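Local coordinates for DNA polymerase III, beta subunit (Thermotoga maritima, PDB 1VPK), which probably tethers DNA polymerases and other proteins to DNA as a ring-shaped, head-to-tail homodimeric sliding clamp, giving them processivity, at residues A[131-143]-A[222-235]. Sequence-based numbering, arbitrary orientation.
Sequences TPAESGITFEVDT and EPTITVRYDGRRVS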
loop_
_atom_site.group_PDB
_atom_site.type_symbol
_atom_site.label_atom_id
_atom_site.label_comp_id
_atom_site.label_asym_id
_atom_site.label_seq_id
_atom_site.Cartn_x
_atom_site.Cartn_y
_atom_site.Cartn_z
ATOM N N THR A 131 33.108 12.702 11.241
ATOM C CA THR A 131 33.609 12.924 12.600
ATOM C C THR A 131 32.553 13.528 13.527
ATOM O O THR A 131 31.654 14.259 13.083
ATOM C CB THR A 131 34.858 13.809 12.642
ATOM O OG1 THR A 131 34.497 15.160 12.342
ATOM C CG2 THR A 131 35.934 13.315 11.654
ATOM N N PRO A 132 32.658 13.186 14.829
ATOM C CA PRO A 132 31.617 13.579 15.763
ATOM C C PRO A 132 31.681 15.054 16.129
ATOM O O PRO A 132 32.654 15.741 15.837
ATOM C CB PRO A 132 31.899 12.694 16.999
ATOM C CG PRO A 132 32.954 11.721 16.599
ATOM C CD PRO A 132 33.699 12.367 15.492
ATOM N N ALA A 133 30.628 15.506 16.797
ATOM C CA ALA A 133 30.591 16.848 17.346
ATOM C C ALA A 133 31.714 16.981 18.379
ATOM O O ALA A 133 32.179 16.002 18.949
ATOM C CB ALA A 133 29.288 17.100 17.960
ATOM N N GLU A 134 32.110 18.214 18.625
ATOM C CA GLU A 134 33.121 18.542 19.606
ATOM C C GLU A 134 32.452 18.569 20.955
ATOM O O GLU A 134 31.250 18.298 21.063
ATOM C CB GLU A 134 33.699 19.929 19.317
ATOM C CG GLU A 134 34.196 20.098 17.902
ATOM C CD GLU A 134 35.609 19.672 17.742
ATOM O OE1 GLU A 134 36.467 20.537 17.973
ATOM O OE2 GLU A 134 35.868 18.500 17.379
ATOM N N SER A 135 33.239 18.908 21.982
ATOM C CA SER A 135 32.709 19.125 23.320
ATOM C C SER A 135 31.685 20.229 23.287
ATOM O O SER A 135 31.837 21.213 22.558
ATOM C CB SER A 135 33.816 19.548 24.269
ATOM O OG SER A 135 34.401 20.729 23.769
ATOM N N GLY A 136 30.653 20.078 24.099
ATOM C CA GLY A 136 29.649 21.112 24.210
ATOM C C GLY A 136 28.669 20.782 25.293
ATOM O O GLY A 136 29.024 20.755 26.449
ATOM N N ILE A 137 27.427 20.565 24.920
ATOM C CA ILE A 137 26.345 20.235 25.850
ATOM C C ILE A 137 26.039 18.768 25.570
ATOM O O ILE A 137 25.993 18.363 24.409
ATOM C CB ILE A 137 25.156 21.188 25.554
ATOM C CG1 ILE A 137 25.378 22.499 26.291
ATOM C CG2 ILE A 137 23.789 20.578 25.869
ATOM C CD1 ILE A 137 25.390 23.717 25.367
ATOM N N THR A 138 25.919 17.966 26.615
ATOM C CA THR A 138 25.644 16.544 26.457
ATOM C C THR A 138 24.622 16.011 27.473
ATOM O O THR A 138 24.503 16.531 28.614
ATOM C CB THR A 138 26.965 15.692 26.452
ATOM O OG1 THR A 138 26.662 14.343 26.114
ATOM C CG2 THR A 138 27.643 15.711 27.760
ATOM N N PHE A 139 23.842 15.024 27.034
ATOM C CA PHE A 139 22.917 14.315 27.917
ATOM C C PHE A 139 22.628 12.911 27.418
ATOM O O PHE A 139 22.788 12.610 26.245
ATOM C CB PHE A 139 21.618 15.112 28.118
ATOM C CG PHE A 139 20.872 15.370 26.847
ATOM C CD1 PHE A 139 21.172 16.476 26.069
ATOM C CD2 PHE A 139 19.860 14.494 26.420
ATOM C CE1 PHE A 139 20.500 16.706 24.870
ATOM C CE2 PHE A 139 19.181 14.715 25.208
ATOM C CZ PHE A 139 19.503 15.822 24.442
ATOM N N GLU A 140 22.256 12.038 28.331
ATOM C CA GLU A 140 21.749 10.727 27.968
ATOM C C GLU A 140 20.220 10.763 27.984
ATOM O O GLU A 140 19.638 11.464 28.803
ATOM C CB GLU A 140 22.257 9.661 28.950
ATOM C CG GLU A 140 23.657 9.142 28.595
ATOM C CD GLU A 140 23.974 7.785 29.213
ATOM O OE1 GLU A 140 23.573 7.506 30.376
ATOM O OE2 GLU A 140 24.660 6.992 28.534
ATOM N N VAL A 141 19.574 10.026 27.073
ATOM C CA VAL A 141 18.118 9.845 27.183
ATOM C C VAL A 141 17.692 8.401 26.903
ATOM O O VAL A 141 18.318 7.689 26.111
ATOM C CB VAL A 141 17.327 10.910 26.313
ATOM C CG1 VAL A 141 17.714 10.851 24.917
ATOM C CG2 VAL A 141 15.801 10.754 26.477
ATOM N N ASP A 142 16.637 7.970 27.594
ATOM C CA ASP A 142 16.048 6.642 27.387
ATOM C C ASP A 142 15.653 6.546 25.885
ATOM O O ASP A 142 15.068 7.440 25.314
ATOM C CB ASP A 142 14.885 6.433 28.403
ATOM C CG ASP A 142 14.099 5.130 28.184
ATOM O OD1 ASP A 142 13.467 4.975 27.105
ATOM O OD2 ASP A 142 14.102 4.267 29.109
ATOM N N THR A 143 16.085 5.473 25.233
ATOM C CA THR A 143 15.927 5.312 23.809
ATOM C C THR A 143 14.464 5.325 23.392
ATOM O O THR A 143 14.090 6.064 22.492
ATOM C CB THR A 143 16.590 4.002 23.397
ATOM O OG1 THR A 143 17.914 3.989 23.943
ATOM C CG2 THR A 143 16.670 3.875 21.933
ATOM N N GLU A 222 19.657 -0.777 22.545
ATOM C CA GLU A 222 20.278 -0.287 23.747
ATOM C C GLU A 222 19.372 0.681 24.533
ATOM O O GLU A 222 18.619 1.448 23.945
ATOM C CB GLU A 222 21.679 0.242 23.476
ATOM C CG GLU A 222 21.823 1.696 23.130
ATOM C CD GLU A 222 23.295 2.100 23.111
ATOM O OE1 GLU A 222 24.104 1.240 22.650
ATOM O OE2 GLU A 222 23.634 3.240 23.557
ATOM N N PRO A 223 19.395 0.575 25.881
ATOM C CA PRO A 223 18.410 1.245 26.782
ATOM C C PRO A 223 18.412 2.780 26.759
ATOM O O PRO A 223 17.365 3.417 26.911
ATOM C CB PRO A 223 18.805 0.728 28.182
ATOM C CG PRO A 223 19.551 -0.487 27.934
ATOM C CD PRO A 223 20.319 -0.261 26.665
ATOM N N THR A 224 19.587 3.362 26.595
ATOM C CA THR A 224 19.717 4.807 26.478
ATOM C C THR A 224 20.651 5.175 25.344
ATOM O O THR A 224 21.424 4.348 24.885
ATOM C CB THR A 224 20.306 5.407 27.742
ATOM O OG1 THR A 224 21.600 4.846 27.965
ATOM C CG2 THR A 224 19.461 5.098 28.917
ATOM N N ILE A 225 20.560 6.416 24.886
ATOM C CA ILE A 225 21.454 6.951 23.842
ATOM C C ILE A 225 22.029 8.306 24.300
ATOM O O ILE A 225 21.456 8.976 25.171
ATOM C CB ILE A 225 20.747 7.166 22.490
ATOM C CG1 ILE A 225 19.577 8.140 22.598
ATOM C CG2 ILE A 225 20.294 5.849 21.892
ATOM C CD1 ILE A 225 19.991 9.595 22.408
ATOM N N THR A 226 23.151 8.705 23.703
ATOM C CA THR A 226 23.810 9.964 24.056
ATOM C C THR A 226 23.673 11.002 22.959
ATOM O O THR A 226 23.836 10.696 21.789
ATOM C CB THR A 226 25.324 9.759 24.301
ATOM O OG1 THR A 226 25.501 8.799 25.344
ATOM C CG2 THR A 226 25.980 11.066 24.705
ATOM N N VAL A 227 23.425 12.249 23.372
ATOM C CA VAL A 227 23.298 13.389 22.460
ATOM C C VAL A 227 24.310 14.420 22.880
ATOM O O VAL A 227 24.402 14.711 24.048
ATOM C CB VAL A 227 21.919 14.026 22.570
ATOM C CG1 VAL A 227 21.830 15.320 21.736
ATOM C CG2 VAL A 227 20.823 12.979 22.164
ATOM N N ARG A 228 25.047 14.970 21.940
ATOM C CA ARG A 228 26.003 16.065 22.206
ATOM C C ARG A 228 25.866 17.163 21.163
ATOM O O ARG A 228 25.782 16.891 19.945
ATOM C CB ARG A 228 27.451 15.571 22.211
ATOM C CG ARG A 228 28.469 16.625 22.741
ATOM C CD ARG A 228 29.870 16.008 22.951
ATOM N NE ARG A 228 30.387 15.427 21.715
ATOM C CZ ARG A 228 30.333 14.134 21.377
ATOM N NH1 ARG A 228 29.758 13.228 22.170
ATOM N NH2 ARG A 228 30.824 13.739 20.197
ATOM N N TYR A 229 25.858 18.397 21.634
ATOM C CA TYR A 229 25.699 19.544 20.778
ATOM C C TYR A 229 26.868 20.476 20.987
ATOM O O TYR A 229 27.157 20.854 22.135
ATOM C CB TYR A 229 24.383 20.234 21.130
ATOM C CG TYR A 229 24.151 21.601 20.492
ATOM C CD1 TYR A 229 24.162 21.754 19.143
ATOM C CD2 TYR A 229 23.872 22.734 21.276
ATOM C CE1 TYR A 229 23.951 22.997 18.541
ATOM C CE2 TYR A 229 23.631 24.003 20.671
ATOM C CZ TYR A 229 23.667 24.100 19.292
ATOM O OH TYR A 229 23.459 25.299 18.628
ATOM N N ASP A 230 27.540 20.863 19.898
ATOM C CA ASP A 230 28.733 21.747 20.021
ATOM C C ASP A 230 28.561 23.162 19.474
ATOM O O ASP A 230 29.531 23.913 19.384
ATOM C CB ASP A 230 30.007 21.083 19.440
ATOM C CG ASP A 230 29.948 20.866 17.936
ATOM O OD1 ASP A 230 29.058 21.439 17.260
ATOM O OD2 ASP A 230 30.791 20.072 17.439
ATOM N N GLY A 231 27.333 23.543 19.158
ATOM C CA GLY A 231 27.068 24.859 18.560
ATOM C C GLY A 231 26.899 24.775 17.057
ATOM O O GLY A 231 26.316 25.656 16.451
ATOM N N ARG A 232 27.444 23.729 16.434
ATOM C CA ARG A 232 27.351 23.577 14.984
ATOM C C ARG A 232 26.818 22.240 14.563
ATOM O O ARG A 232 26.150 22.159 13.546
ATOM C CB ARG A 232 28.716 23.806 14.303
ATOM C CG ARG A 232 29.264 25.207 14.498
ATOM C CD ARG A 232 30.545 25.221 15.363
ATOM N N ARG A 233 27.142 21.197 15.335
ATOM C CA ARG A 233 26.724 19.855 15.056
ATOM C C ARG A 233 26.207 19.145 16.285
ATOM O O ARG A 233 26.619 19.448 17.406
ATOM C CB ARG A 233 27.926 19.076 14.517
ATOM C CG ARG A 233 28.480 19.679 13.253
ATOM C CD ARG A 233 29.032 18.611 12.384
ATOM N NE ARG A 233 30.300 18.135 12.896
ATOM C CZ ARG A 233 31.000 17.147 12.332
ATOM N NH1 ARG A 233 30.544 16.496 11.254
ATOM N NH2 ARG A 233 32.162 16.787 12.871
ATOM N N VAL A 234 25.329 18.187 16.053
ATOM C CA VAL A 234 24.775 17.323 17.086
ATOM C C VAL A 234 25.170 15.873 16.708
ATOM O O VAL A 234 24.903 15.420 15.574
ATOM C CB VAL A 234 23.252 17.446 17.113
ATOM C CG1 VAL A 234 22.596 16.472 18.141
ATOM C CG2 VAL A 234 22.850 18.872 17.427
ATOM N N SER A 235 25.795 15.174 17.656
ATOM C CA SER A 235 26.056 13.759 17.567
ATOM C C SER A 235 24.996 13.056 18.379
ATOM O O SER A 235 24.696 13.470 19.497
ATOM C CB SER A 235 27.439 13.398 18.123
ATOM O OG SER A 235 28.490 13.796 17.235
HETATM O O HOH W 1 32.033 14.788 9.719
HETATM O O HOH W 2 28.985 13.136 25.230
HETATM O O HOH W 3 14.909 2.442 26.196
#
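Ile137, Phe139 and Val141 pair with Tyr229, Val227 and Ile225 through backbone hydrogen bonds in both directions. Strands 137-142 and 224-229 run antiparallel, at 151° between their directions, with these as the hydrogen-bonded pairs. Thr143 N prolongs the pairing to Pro223 O, and Thr143 OG1 gives a short bond to Glu222 O (2.6 Å).

On the apolar face, Val227 CB sits over one face of the Phe139 ring, 3.9 Å from its centroid. Val141 CG1 and Ile225 CD1 meet side by side at 3.6 Å.

Polar side chains hold the incoming loop 131-136. Asp230 has CG between its backbone N and carbonyl carbon (chi1 66°), which sets the carboxylate between this loop and the turn after Asp230. Asp230 OD2 accepts Glu134 N at 2.6 Å, on the anti side. OD1 accepts Arg232 N in an Asx turn and, with Arg233 N as well, makes an Asx motif. Replacing Asp230 by alanine is likely to leave Glu134 N without its acceptor and the turn without its lock. The Arg228 chain bends at chi3 (58°) and brings NH2 to Ala133 O (2.9 Å), nearly in the guanidinium plane; its NE bonds to Ala133 O and Glu134 O are weak. Ser235 OG receives Ala133 N almost straight at 2.8 Å. Arg233 NH2 reaches Thr131 OG1 at 2.9 Å.

The linker from the N-terminal domain lies across the hairpin of strands 224-229 and 233-237. Strand 137-142 is the outermost, within this chain, of an antiparallel sheet shared by the N-terminal and central domains, as in beta sliding clamps.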